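Local coordinates for protein mercuric reductase (Metallosphaera sedula, PDB 4YWO) that probably reduces mercuric ion to elemental mercury with NADPH, working as a homodimer that carries FAD, at residues A29-A34 with P41-K46; I21-A26 with V113-G118; H16-I21 with N327-S332. One frame throughout, in Å; residues are numbered along the deposited sequence.

All three contacts belong to the FAD-binding Rossmann domain and use the same parallel sheet. Interactions 1 and 2 have centres about 5 Å apart and both touch FAD; they meet directly where Gly-22 N lies 2.7 Å from Ile-44 O, a probable hydrogen bond that links the glycine turn to strand 42-45. Interaction 3 is centred about 10 Å from interaction 1 and 14 Å from interaction 2. It shares Ile-21, which also touches FAD, with interaction 2, and its strand pairs with that of interaction 1 through Ile-20 N and Val-42 O, 2.8 Å apart and probably hydrogen-bonded. Along the chain interaction 1 nests inside interaction 2, and interaction 2 inside interaction 3.

Interaction 1 of 3, residues A29-A34 with P41-K46; sequences AAMIKA and PVLIGK. With FAD (flavin-adenine dinucleotide), chain B.
In the first beta-alpha-beta unit of the FAD domain, Met-31 and Ala-34 of helix 25-36 lie on Pro-41 and Leu-43 of the segment that forms the second strand, 42-45. The wedge is the Pro-41 ring: its CG sits 3.8 Å from Ala-34 CB and 4.0 Å from Met-31 CG, one helical turn apart, so the ring bridges both residues. Met-31 runs across the proline at about a right angle. With CG anti to the backbone N (chi1 179°), the methionine brings CG to the proline ring, and a bend at chi3 (56°) carries the terminal methyl away from the strand, leaving SD to meet Leu-43 CD2 at 4.2 Å. This is the helix-on-sheet packing of a Rossmann fold, built here from purely apolar and buried side chains; Ile-20 of the neighbouring strand and Val-113 extend the same layer around Pro-41, Leu-43 and Met-31. Ala-30 and Ala-34 also touch Thr-325 of helix 314-330. Farther along, strand 42-45 delivers its end to the cofactor: Gly-45 CA approaches the adenine atom N3A of FAD at 3.5 Å, and the Lys-46 side chain lies against the adenine, CE 3.8 Å from C5A. The very short approach of Lys-46 O to the ribose O2B of FAD is doubtful.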
loop_
_atom_site.group_PDB
_atom_site.type_symbol
_atom_site.label_atom_id
_atom_site.label_comp_id
_atom_site.label_asym_id
_atom_site.label_seq_id
_atom_site.Cartn_x
_atom_site.Cartn_y
_atom_site.Cartn_z
ATOM N N ALA A 29 10.754 -8.301 -22.107
ATOM C CA ALA A 29 10.629 -6.881 -22.203
ATOM C C ALA A 29 11.325 -6.378 -23.462
ATOM O O ALA A 29 10.755 -5.554 -24.203
ATOM C CB ALA A 29 11.145 -6.246 -20.986
ATOM N N ALA A 30 12.521 -6.957 -23.782
ATOM C CA ALA A 30 13.197 -6.593 -25.002
ATOM C C ALA A 30 12.397 -6.978 -26.209
ATOM O O ALA A 30 12.389 -6.213 -27.178
ATOM C CB ALA A 30 14.596 -7.265 -25.015
ATOM N N MET A 31 11.771 -8.133 -26.233
ATOM C CA MET A 31 11.029 -8.615 -27.355
ATOM C C MET A 31 9.871 -7.659 -27.638
ATOM O O MET A 31 9.548 -7.333 -28.822
ATOM C CB MET A 31 10.503 -9.970 -27.146
ATOM C CG MET A 31 9.685 -10.466 -28.325
ATOM S SD MET A 31 8.558 -11.769 -27.850
ATOM C CE MET A 31 7.497 -11.221 -26.516
ATOM N N ILE A 32 9.257 -7.255 -26.570
ATOM C CA ILE A 32 8.051 -6.384 -26.692
ATOM C C ILE A 32 8.452 -5.016 -27.219
ATOM O O ILE A 32 7.834 -4.529 -28.198
ATOM C CB ILE A 32 7.304 -6.287 -25.377
ATOM C CG1 ILE A 32 6.760 -7.641 -25.073
ATOM C CG2 ILE A 32 6.220 -5.147 -25.489
ATOM C CD1 ILE A 32 6.158 -7.725 -23.689
ATOM N N LYS A 33 9.480 -4.431 -26.641
ATOM C CA LYS A 33 10.014 -3.199 -27.095
ATOM C C LYS A 33 10.436 -3.249 -28.532
ATOM O O LYS A 33 10.258 -2.269 -29.253
ATOM C CB LYS A 33 11.138 -2.727 -26.281
ATOM C CG LYS A 33 11.701 -1.395 -26.673
ATOM C CD LYS A 33 10.562 -0.366 -26.585
ATOM C CE LYS A 33 11.122 0.948 -26.060
ATOM N NZ LYS A 33 10.092 1.897 -25.508
ATOM N N ALA A 34 11.066 -4.339 -28.931
ATOM C CA ALA A 34 11.488 -4.443 -30.324
ATOM C C ALA A 34 10.259 -4.371 -31.301
ATOM O O ALA A 34 10.317 -3.616 -32.309
ATOM C CB ALA A 34 12.258 -5.758 -30.522
ATOM N N PRO A 41 12.409 -9.499 -33.601
ATOM C CA PRO A 41 13.681 -10.023 -33.141
ATOM C C PRO A 41 13.787 -11.482 -33.193
ATOM O O PRO A 41 12.775 -12.204 -33.254
ATOM C CB PRO A 41 13.709 -9.595 -31.640
ATOM C CG PRO A 41 12.259 -9.493 -31.248
ATOM C CD PRO A 41 11.458 -9.192 -32.523
ATOM N N VAL A 42 15.011 -12.002 -33.095
ATOM C CA VAL A 42 15.211 -13.388 -32.868
ATOM C C VAL A 42 15.351 -13.487 -31.331
ATOM O O VAL A 42 16.079 -12.711 -30.727
ATOM C CB VAL A 42 16.515 -13.900 -33.513
ATOM C CG1 VAL A 42 16.672 -15.354 -33.193
ATOM C CG2 VAL A 42 16.516 -13.655 -35.004
ATOM N N LEU A 43 14.641 -14.413 -30.731
ATOM C CA LEU A 43 14.654 -14.605 -29.254
ATOM C C LEU A 43 15.117 -16.007 -28.979
ATOM O O LEU A 43 14.503 -17.021 -29.475
ATOM C CB LEU A 43 13.224 -14.383 -28.711
ATOM C CG LEU A 43 13.045 -14.637 -27.203
ATOM C CD1 LEU A 43 13.853 -13.668 -26.409
ATOM C CD2 LEU A 43 11.571 -14.457 -26.874
ATOM N N ILE A 44 16.262 -16.131 -28.291
ATOM C CA ILE A 44 16.846 -17.403 -28.074
ATOM C C ILE A 44 16.877 -17.706 -26.614
ATOM O O ILE A 44 17.418 -16.908 -25.874
ATOM C CB ILE A 44 18.305 -17.401 -28.599
ATOM C CG1 ILE A 44 18.365 -16.956 -30.018
ATOM C CG2 ILE A 44 18.953 -18.820 -28.441
ATOM C CD1 ILE A 44 19.714 -16.596 -30.639
ATOM N N GLY A 45 16.353 -18.832 -26.142
ATOM C CA GLY A 45 16.407 -19.165 -24.791
ATOM C C GLY A 45 16.445 -20.653 -24.531
ATOM O O GLY A 45 16.119 -21.458 -25.419
ATOM N N LYS A 46 16.830 -21.015 -23.344
ATOM C CA LYS A 46 16.623 -22.408 -23.003
ATOM C C LYS A 46 15.904 -22.514 -21.717
ATOM O O LYS A 46 15.836 -21.556 -20.984
ATOM C CB LYS A 46 17.951 -23.073 -23.010
ATOM C CG LYS A 46 18.814 -22.605 -21.908
ATOM C CD LYS A 46 20.144 -23.224 -22.079
ATOM C CE LYS A 46 21.092 -22.522 -21.197
ATOM N NZ LYS A 46 21.029 -23.195 -19.906
HETATM P PA FAD B . 16.205 -14.909 -16.167
HETATM O O1A FAD B . 14.702 -14.779 -16.096
HETATM O O2A FAD B . 16.894 -16.060 -15.474
HETATM O O5B FAD B . 16.636 -14.923 -17.718
HETATM C C5B FAD B . 17.507 -15.935 -18.218
HETATM C C4B FAD B . 16.742 -16.832 -19.184
HETATM O O4B FAD B . 17.445 -16.914 -20.426
HETATM C C3B FAD B . 16.600 -18.241 -18.633
HETATM O O3B FAD B . 15.217 -18.578 -18.495
HETATM C C2B FAD B . 17.261 -19.159 -19.642
HETATM O O2B FAD B . 16.304 -20.091 -20.156
HETATM C C1B FAD B . 17.773 -18.266 -20.760
HETATM N N9A FAD B . 19.245 -18.409 -20.882
HETATM C C8A FAD B . 20.133 -18.288 -19.878
HETATM N N7A FAD B . 21.402 -18.477 -20.321
HETATM C C5A FAD B . 21.336 -18.727 -21.642
HETATM C C6A FAD B . 22.306 -19.015 -22.724
HETATM N N6A FAD B . 23.637 -19.075 -22.475
HETATM N N1A FAD B . 21.819 -19.215 -23.969
HETATM C C2A FAD B . 20.499 -19.158 -24.230
HETATM N N3A FAD B . 19.564 -18.901 -23.297
HETATM C C4A FAD B . 19.912 -18.681 -22.007
HETATM N N1 FAD B . 12.410 -10.354 -7.765
HETATM C C2 FAD B . 11.442 -9.469 -7.417
HETATM O O2 FAD B . 11.448 -8.335 -7.944
HETATM N N3 FAD B . 10.476 -9.761 -6.527
HETATM C C4 FAD B . 10.401 -10.950 -5.919
HETATM O O4 FAD B . 9.490 -11.191 -5.096
HETATM C C4X FAD B . 11.421 -11.976 -6.244
HETATM N N5 FAD B . 11.415 -13.201 -5.674
HETATM C C5X FAD B . 12.360 -14.116 -5.991
HETATM C C6 FAD B . 12.334 -15.370 -5.392
HETATM C C7 FAD B . 13.301 -16.316 -5.712
HETATM C C7M FAD B . 13.270 -17.674 -5.061
HETATM C C8 FAD B . 14.367 -15.988 -6.696
HETATM C C8M FAD B . 15.414 -17.015 -7.041
HETATM C C9 FAD B . 14.398 -14.736 -7.297
HETATM C C9A FAD B . 13.430 -13.791 -6.978
HETATM N N10 FAD B . 13.454 -12.519 -7.583
HETATM C C10 FAD B . 12.456 -11.591 -7.230
HETATM C "C1'" FAD B . 14.492 -12.169 -8.555
HETATM C "C2'" FAD B . 13.914 -12.243 -9.963
HETATM O "O2'" FAD B . 13.279 -13.512 -10.154
HETATM C "C3'" FAD B . 15.005 -12.058 -11.011
HETATM O "O3'" FAD B . 15.745 -10.866 -10.726
HETATM C "C4'" FAD B . 14.408 -11.962 -12.410
HETATM O "O4'" FAD B . 13.833 -13.222 -12.772
HETATM C "C5'" FAD B . 15.470 -11.576 -13.433
HETATM O "O5'" FAD B . 15.067 -12.020 -14.727
HETATM P P FAD B . 16.138 -12.125 -15.924
HETATM O O1P FAD B . 15.380 -12.240 -17.226
HETATM O O2P FAD B . 17.160 -11.029 -15.742
HETATM O O3P FAD B . 16.854 -13.536 -15.633
#

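Interaction 2 of 3, residues I21-A26 with V113-G118; sequences IGYGAA and VELIQG. With FAD (flavin-adenine dinucleotide), chain B.
The hydroxyl OH of Tyr-23 is hydrogen-bonded to the backbone O of Gly-47 and also meets the side chain of Gln-117, whose OE1 lies 3.0 Å from it. That second approach is less certain, because Gln-117 is deposited in two conformers. Tyr-23 sits inside the glycine-rich turn that joins the first strand of the Rossmann fold to helix 25-36, with Gly-22 and Gly-24 on either side of it in sequence, as in the GxGxxG motif of this family. Its ring reaches over to strand 114-117, at one edge of the sheet. Chi1 of 54° sets CG between the backbone N and the carbonyl carbon and sends the ring sheetward; there Leu-115 CD1 comes to the ring edge, 3.8 Å from CD2, and Gln-117 CG, in the modelled conformer, lies in the ring plane, 3.9 Å from CE2. Phe-28 and Ile-49 also touch the tyrosine.

The turn also carries FAD. Gly-24 is the N-cap of the helix, whose first amides face the pyrophosphate: Ala-26 N donates to O1P at 3.2 Å, fairly straight at 161°, and Ala-25 N is 3.1 Å from the same oxygen. The positive end of the helix dipole is likely to favour the phosphate charge. Gly-24 CA lies 3.3 Å from O1A of the other phosphate. The adenine is approached by Gly-118 O, 3.4 Å from C2A, and by Ile-21 CG2, 3.8 Å from that carbon.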
loop_
_atom_site.group_PDB
_atom_site.type_symbol
_atom_site.label_atom_id
_atom_site.label_comp_id
_atom_site.label_asym_id
_atom_site.label_seq_id
_atom_site.Cartn_x
_atom_site.Cartn_y
_atom_site.Cartn_z
ATOM N N ILE A 21 19.175 -12.757 -26.169
ATOM C CA ILE A 21 19.630 -13.990 -25.559
ATOM C C ILE A 21 19.048 -14.128 -24.177
ATOM O O ILE A 21 19.480 -13.472 -23.242
ATOM C CB ILE A 21 21.144 -14.164 -25.494
ATOM C CG1 ILE A 21 21.827 -13.669 -26.798
ATOM C CG2 ILE A 21 21.487 -15.572 -25.085
ATOM C CD1 ILE A 21 21.513 -14.474 -27.976
ATOM N N GLY A 22 18.095 -15.036 -24.050
ATOM C CA GLY A 22 17.388 -15.329 -22.794
ATOM C C GLY A 22 15.916 -14.842 -22.871
ATOM O O GLY A 22 15.644 -13.791 -23.422
ATOM N N TYR A 23 14.999 -15.677 -22.342
ATOM C CA TYR A 23 13.568 -15.372 -22.444
ATOM C C TYR A 23 12.813 -15.336 -21.083
ATOM O O TYR A 23 11.764 -15.945 -20.880
ATOM C CB TYR A 23 12.877 -16.221 -23.506
ATOM C CG TYR A 23 12.955 -17.703 -23.502
ATOM C CD1 TYR A 23 13.112 -18.479 -22.348
ATOM C CD2 TYR A 23 12.896 -18.359 -24.740
ATOM C CE1 TYR A 23 13.106 -19.865 -22.408
ATOM C CE2 TYR A 23 12.893 -19.755 -24.781
ATOM C CZ TYR A 23 13.052 -20.505 -23.643
ATOM O OH TYR A 23 13.078 -21.891 -23.689
ATOM N N GLY A 24 13.532 -14.770 -20.125
ATOM C CA GLY A 24 12.972 -14.338 -18.843
ATOM C C GLY A 24 12.393 -12.931 -18.929
ATOM O O GLY A 24 12.048 -12.405 -19.983
ATOM N N ALA A 25 12.306 -12.284 -17.807
ATOM C CA ALA A 25 11.705 -10.959 -17.684
ATOM C C ALA A 25 12.399 -9.915 -18.563
ATOM O O ALA A 25 11.744 -9.177 -19.303
ATOM C CB ALA A 25 11.854 -10.502 -16.197
ATOM N N ALA A 26 13.740 -9.876 -18.530
ATOM C CA ALA A 26 14.478 -8.932 -19.369
ATOM C C ALA A 26 14.259 -9.213 -20.870
ATOM O O ALA A 26 14.095 -8.287 -21.673
ATOM C CB ALA A 26 15.928 -8.872 -18.995
ATOM N N VAL A 113 8.067 -12.614 -33.587
ATOM C CA VAL A 113 9.360 -13.095 -33.012
ATOM C C VAL A 113 9.768 -14.387 -33.640
ATOM O O VAL A 113 8.946 -15.220 -33.947
ATOM C CB VAL A 113 9.202 -13.262 -31.475
ATOM C CG1 VAL A 113 8.064 -14.191 -31.112
ATOM C CG2 VAL A 113 10.470 -13.881 -30.831
ATOM N N GLU A 114 11.049 -14.583 -33.899
ATOM C CA GLU A 114 11.523 -15.852 -34.276
ATOM C C GLU A 114 12.114 -16.473 -33.034
ATOM O O GLU A 114 13.169 -16.033 -32.579
ATOM C CB GLU A 114 12.616 -15.673 -35.340
ATOM C CG GLU A 114 13.425 -16.899 -35.684
ATOM C CD GLU A 114 14.360 -16.598 -36.852
ATOM O OE1 GLU A 114 14.254 -15.505 -37.433
ATOM O OE2 GLU A 114 15.208 -17.431 -37.183
ATOM N N LEU A 115 11.425 -17.448 -32.489
ATOM C CA LEU A 115 11.856 -18.088 -31.280
ATOM C C LEU A 115 12.778 -19.288 -31.594
ATOM O O LEU A 115 12.439 -20.180 -32.346
ATOM C CB LEU A 115 10.660 -18.566 -30.521
ATOM C CG LEU A 115 10.878 -19.290 -29.240
ATOM C CD1 LEU A 115 11.422 -18.360 -28.193
ATOM C CD2 LEU A 115 9.568 -19.905 -28.796
ATOM N N ILE A 116 13.906 -19.369 -30.920
ATOM C CA ILE A 116 14.785 -20.542 -30.961
ATOM C C ILE A 116 15.067 -21.063 -29.604
ATOM O O ILE A 116 15.421 -20.266 -28.728
ATOM C CB ILE A 116 16.087 -20.159 -31.667
ATOM C CG1 ILE A 116 15.834 -19.551 -33.046
ATOM C CG2 ILE A 116 17.069 -21.373 -31.662
ATOM C CD1 ILE A 116 17.064 -18.999 -33.678
ATOM N N GLN A 117 14.832 -22.359 -29.317
ATOM C CA GLN A 117 15.128 -22.900 -28.061
ATOM C C GLN A 117 16.455 -23.630 -28.080
ATOM O O GLN A 117 16.655 -24.594 -28.832
ATOM C CB GLN A 117 13.952 -23.747 -27.513
ATOM C CG GLN A 117 12.797 -22.809 -27.159
ATOM C CD GLN A 117 11.537 -23.487 -26.666
ATOM O OE1 GLN A 117 11.152 -23.361 -25.487
ATOM N NE2 GLN A 117 10.857 -24.180 -27.572
ATOM N N GLY A 118 17.358 -23.148 -27.272
ATOM C CA GLY A 118 18.675 -23.726 -27.189
ATOM C C GLY A 118 19.646 -22.820 -26.480
ATOM O O GLY A 118 19.327 -21.668 -26.207
HETATM P PA FAD B . 16.205 -14.909 -16.167
HETATM O O1A FAD B . 14.702 -14.779 -16.096
HETATM O O2A FAD B . 16.894 -16.060 -15.474
HETATM O O5B FAD B . 16.636 -14.923 -17.718
HETATM C C5B FAD B . 17.507 -15.935 -18.218
HETATM C C4B FAD B . 16.742 -16.832 -19.184
HETATM O O4B FAD B . 17.445 -16.914 -20.426
HETATM C C3B FAD B . 16.600 -18.241 -18.633
HETATM O O3B FAD B . 15.217 -18.578 -18.495
HETATM C C2B FAD B . 17.261 -19.159 -19.642
HETATM O O2B FAD B . 16.304 -20.091 -20.156
HETATM C C1B FAD B . 17.773 -18.266 -20.760
HETATM N N9A FAD B . 19.245 -18.409 -20.882
HETATM C C8A FAD B . 20.133 -18.288 -19.878
HETATM N N7A FAD B . 21.402 -18.477 -20.321
HETATM C C5A FAD B . 21.336 -18.727 -21.642
HETATM C C6A FAD B . 22.306 -19.015 -22.724
HETATM N N6A FAD B . 23.637 -19.075 -22.475
HETATM N N1A FAD B . 21.819 -19.215 -23.969
HETATM C C2A FAD B . 20.499 -19.158 -24.230
HETATM N N3A FAD B . 19.564 -18.901 -23.297
HETATM C C4A FAD B . 19.912 -18.681 -22.007
HETATM N N1 FAD B . 12.410 -10.354 -7.765
HETATM C C2 FAD B . 11.442 -9.469 -7.417
HETATM O O2 FAD B . 11.448 -8.335 -7.944
HETATM N N3 FAD B . 10.476 -9.761 -6.527
HETATM C C4 FAD B . 10.401 -10.950 -5.919
HETATM O O4 FAD B . 9.490 -11.191 -5.096
HETATM C C4X FAD B . 11.421 -11.976 -6.244
HETATM N N5 FAD B . 11.415 -13.201 -5.674
HETATM C C5X FAD B . 12.360 -14.116 -5.991
HETATM C C6 FAD B . 12.334 -15.370 -5.392
HETATM C C7 FAD B . 13.301 -16.316 -5.712
HETATM C C7M FAD B . 13.270 -17.674 -5.061
HETATM C C8 FAD B . 14.367 -15.988 -6.696
HETATM C C8M FAD B . 15.414 -17.015 -7.041
HETATM C C9 FAD B . 14.398 -14.736 -7.297
HETATM C C9A FAD B . 13.430 -13.791 -6.978
HETATM N N10 FAD B . 13.454 -12.519 -7.583
HETATM C C10 FAD B . 12.456 -11.591 -7.230
HETATM C "C1'" FAD B . 14.492 -12.169 -8.555
HETATM C "C2'" FAD B . 13.914 -12.243 -9.963
HETATM O "O2'" FAD B . 13.279 -13.512 -10.154
HETATM C "C3'" FAD B . 15.005 -12.058 -11.011
HETATM O "O3'" FAD B . 15.745 -10.866 -10.726
HETATM C "C4'" FAD B . 14.408 -11.962 -12.410
HETATM O "O4'" FAD B . 13.833 -13.222 -12.772
HETATM C "C5'" FAD B . 15.470 -11.576 -13.433
HETATM O "O5'" FAD B . 15.067 -12.020 -14.727
HETATM P P FAD B . 16.138 -12.125 -15.924
HETATM O O1P FAD B . 15.380 -12.240 -17.226
HETATM O O2P FAD B . 17.160 -11.029 -15.742
HETATM O O3P FAD B . 16.854 -13.536 -15.633
#

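Interaction 3 of 3, residues H16-I21 with N327-S332; sequences HKLAII and NALTGS
Strand 16-21 passes the C-terminal end of helix 314-330 with Leu-18 and Leu-329 opposite each other, their CA atoms 8.0 Å apart. This places the end of a long helix against the side chain of Leu-18 in the central strand of the FAD-binding Rossmann sheet, two elements separated by about 300 residues of chain. The contact is apolar and small. Leu-329 reaches across: its CG is anti to the carbonyl carbon (chi1 -58°), and the methyl CD2 meets Leu-18 CB at 4.2 Å. The same methyl is 4.4 Å from the backbone O of Lys-17, at the corner the chain turns there. Both leucines point their CB atoms toward the other segment. Val-39 touches Leu-329 and Lys-17 alike, and Leu-18 is also covered by Lys-139 and Val-141 of the adjoining strand 139-142. Lys-139 makes a further link, its NZ hydrogen-bonding to Ala-328 O.

The helix ends at Thr-330. Gly-331 is the first residue to leave helical angles, with a positive phi of 80° at which a CB would be jammed against the carbonyl O before it, so glycine suits this place. Its N still bonds to Asn-327 O at 3.1 Å. Asn-327 then ties the exit of the helix together: its ND2 is hydrogen-bonded to the backbone O of Lys-334 and to that of Glu-293. Ser-332 N makes a weak bond to Thr-330 OG1, 3.3 Å. Ser-332 OG donates to Asn-327 OD1 at 2.8 Å, in the carbonyl plane and on a lone pair, the angle at the oxygen being 140°.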
loop_
_atom_site.group_PDB
_atom_site.type_symbol
_atom_site.label_atom_id
_atom_site.label_comp_id
_atom_site.label_asym_id
_atom_site.label_seq_id
_atom_site.Cartn_x
_atom_site.Cartn_y
_atom_site.Cartn_z
ATOM N N HIS A 16 20.284 -10.500 -39.024
ATOM C CA HIS A 16 19.104 -10.008 -38.306
ATOM C C HIS A 16 19.338 -8.599 -37.703
ATOM O O HIS A 16 20.418 -8.256 -37.246
ATOM C CB HIS A 16 18.782 -10.992 -37.182
ATOM C CG HIS A 16 18.413 -12.318 -37.660
ATOM N ND1 HIS A 16 17.170 -12.619 -38.167
ATOM C CD2 HIS A 16 19.127 -13.459 -37.709
ATOM C CE1 HIS A 16 17.132 -13.896 -38.507
ATOM N NE2 HIS A 16 18.307 -14.428 -38.242
ATOM N N LYS A 17 18.281 -7.805 -37.496
ATOM C CA LYS A 17 18.454 -6.550 -36.842
ATOM C C LYS A 17 18.750 -6.657 -35.332
ATOM O O LYS A 17 19.490 -5.877 -34.813
ATOM C CB LYS A 17 17.160 -5.728 -36.994
ATOM C CG LYS A 17 16.881 -5.304 -38.461
ATOM C CD LYS A 17 15.655 -4.403 -38.461
ATOM C CE LYS A 17 14.991 -4.373 -39.803
ATOM N NZ LYS A 17 15.918 -3.610 -40.665
ATOM N N LEU A 18 18.164 -7.675 -34.714
ATOM C CA LEU A 18 18.296 -7.863 -33.276
ATOM C C LEU A 18 18.123 -9.293 -32.857
ATOM O O LEU A 18 17.146 -9.985 -33.237
ATOM C CB LEU A 18 17.263 -7.003 -32.526
ATOM C CG LEU A 18 17.195 -7.194 -31.004
ATOM C CD1 LEU A 18 18.385 -6.532 -30.453
ATOM C CD2 LEU A 18 15.970 -6.464 -30.385
ATOM N N ALA A 19 19.056 -9.734 -32.014
ATOM C CA ALA A 19 18.931 -11.010 -31.331
ATOM C C ALA A 19 18.956 -10.775 -29.824
ATOM O O ALA A 19 19.825 -10.049 -29.317
ATOM C CB ALA A 19 20.049 -11.986 -31.689
ATOM N N ILE A 20 18.041 -11.479 -29.142
ATOM C CA ILE A 20 17.919 -11.418 -27.695
ATOM C C ILE A 20 18.242 -12.719 -27.093
ATOM O O ILE A 20 17.651 -13.737 -27.519
ATOM C CB ILE A 20 16.430 -11.045 -27.286
ATOM C CG1 ILE A 20 16.058 -9.723 -27.860
ATOM C CG2 ILE A 20 16.271 -11.021 -25.756
ATOM C CD1 ILE A 20 14.554 -9.512 -27.995
ATOM N N ILE A 21 19.175 -12.757 -26.169
ATOM C CA ILE A 21 19.630 -13.990 -25.559
ATOM C C ILE A 21 19.048 -14.128 -24.177
ATOM O O ILE A 21 19.480 -13.472 -23.242
ATOM C CB ILE A 21 21.144 -14.164 -25.494
ATOM C CG1 ILE A 21 21.827 -13.669 -26.798
ATOM C CG2 ILE A 21 21.487 -15.572 -25.085
ATOM C CD1 ILE A 21 21.513 -14.474 -27.976
ATOM N N ASN A 327 17.800 1.605 -26.712
ATOM C CA ASN A 327 19.121 2.219 -27.001
ATOM C C ASN A 327 19.775 1.494 -28.208
ATOM O O ASN A 327 20.374 2.118 -29.148
ATOM C CB ASN A 327 20.068 2.159 -25.868
ATOM C CG ASN A 327 19.664 3.128 -24.681
ATOM O OD1 ASN A 327 18.875 4.001 -24.897
ATOM N ND2 ASN A 327 20.286 3.011 -23.571
ATOM N N ALA A 328 19.559 0.207 -28.270
ATOM C CA ALA A 328 20.231 -0.578 -29.387
ATOM C C ALA A 328 19.612 -0.262 -30.681
ATOM O O ALA A 328 20.401 -0.087 -31.670
ATOM C CB ALA A 328 20.120 -2.097 -29.087
ATOM N N LEU A 329 18.279 -0.115 -30.761
ATOM C CA LEU A 329 17.587 0.016 -32.062
ATOM C C LEU A 329 17.364 1.475 -32.493
ATOM O O LEU A 329 17.106 1.701 -33.678
ATOM C CB LEU A 329 16.263 -0.656 -32.124
ATOM C CG LEU A 329 16.134 -2.151 -31.861
ATOM C CD1 LEU A 329 14.743 -2.650 -31.728
ATOM C CD2 LEU A 329 16.844 -2.876 -33.027
ATOM N N THR A 330 17.457 2.432 -31.560
ATOM C CA THR A 330 17.139 3.816 -31.939
ATOM C C THR A 330 18.294 4.680 -31.835
ATOM O O THR A 330 18.238 5.788 -32.307
ATOM C CB THR A 330 15.940 4.403 -31.108
ATOM O OG1 THR A 330 16.370 4.640 -29.805
ATOM C CG2 THR A 330 14.794 3.504 -31.083
ATOM N N GLY A 331 19.364 4.258 -31.197
ATOM C CA GLY A 331 20.472 5.099 -30.982
ATOM C C GLY A 331 20.307 6.071 -29.789
ATOM O O GLY A 331 21.095 6.998 -29.601
ATOM N N SER A 332 19.331 5.790 -28.934
ATOM C CA SER A 332 19.092 6.663 -27.728
ATOM C C SER A 332 20.184 6.402 -26.671
ATOM O O SER A 332 21.025 5.431 -26.729
ATOM C CB SER A 332 17.663 6.498 -27.243
ATOM O OG SER A 332 17.414 5.103 -27.005
#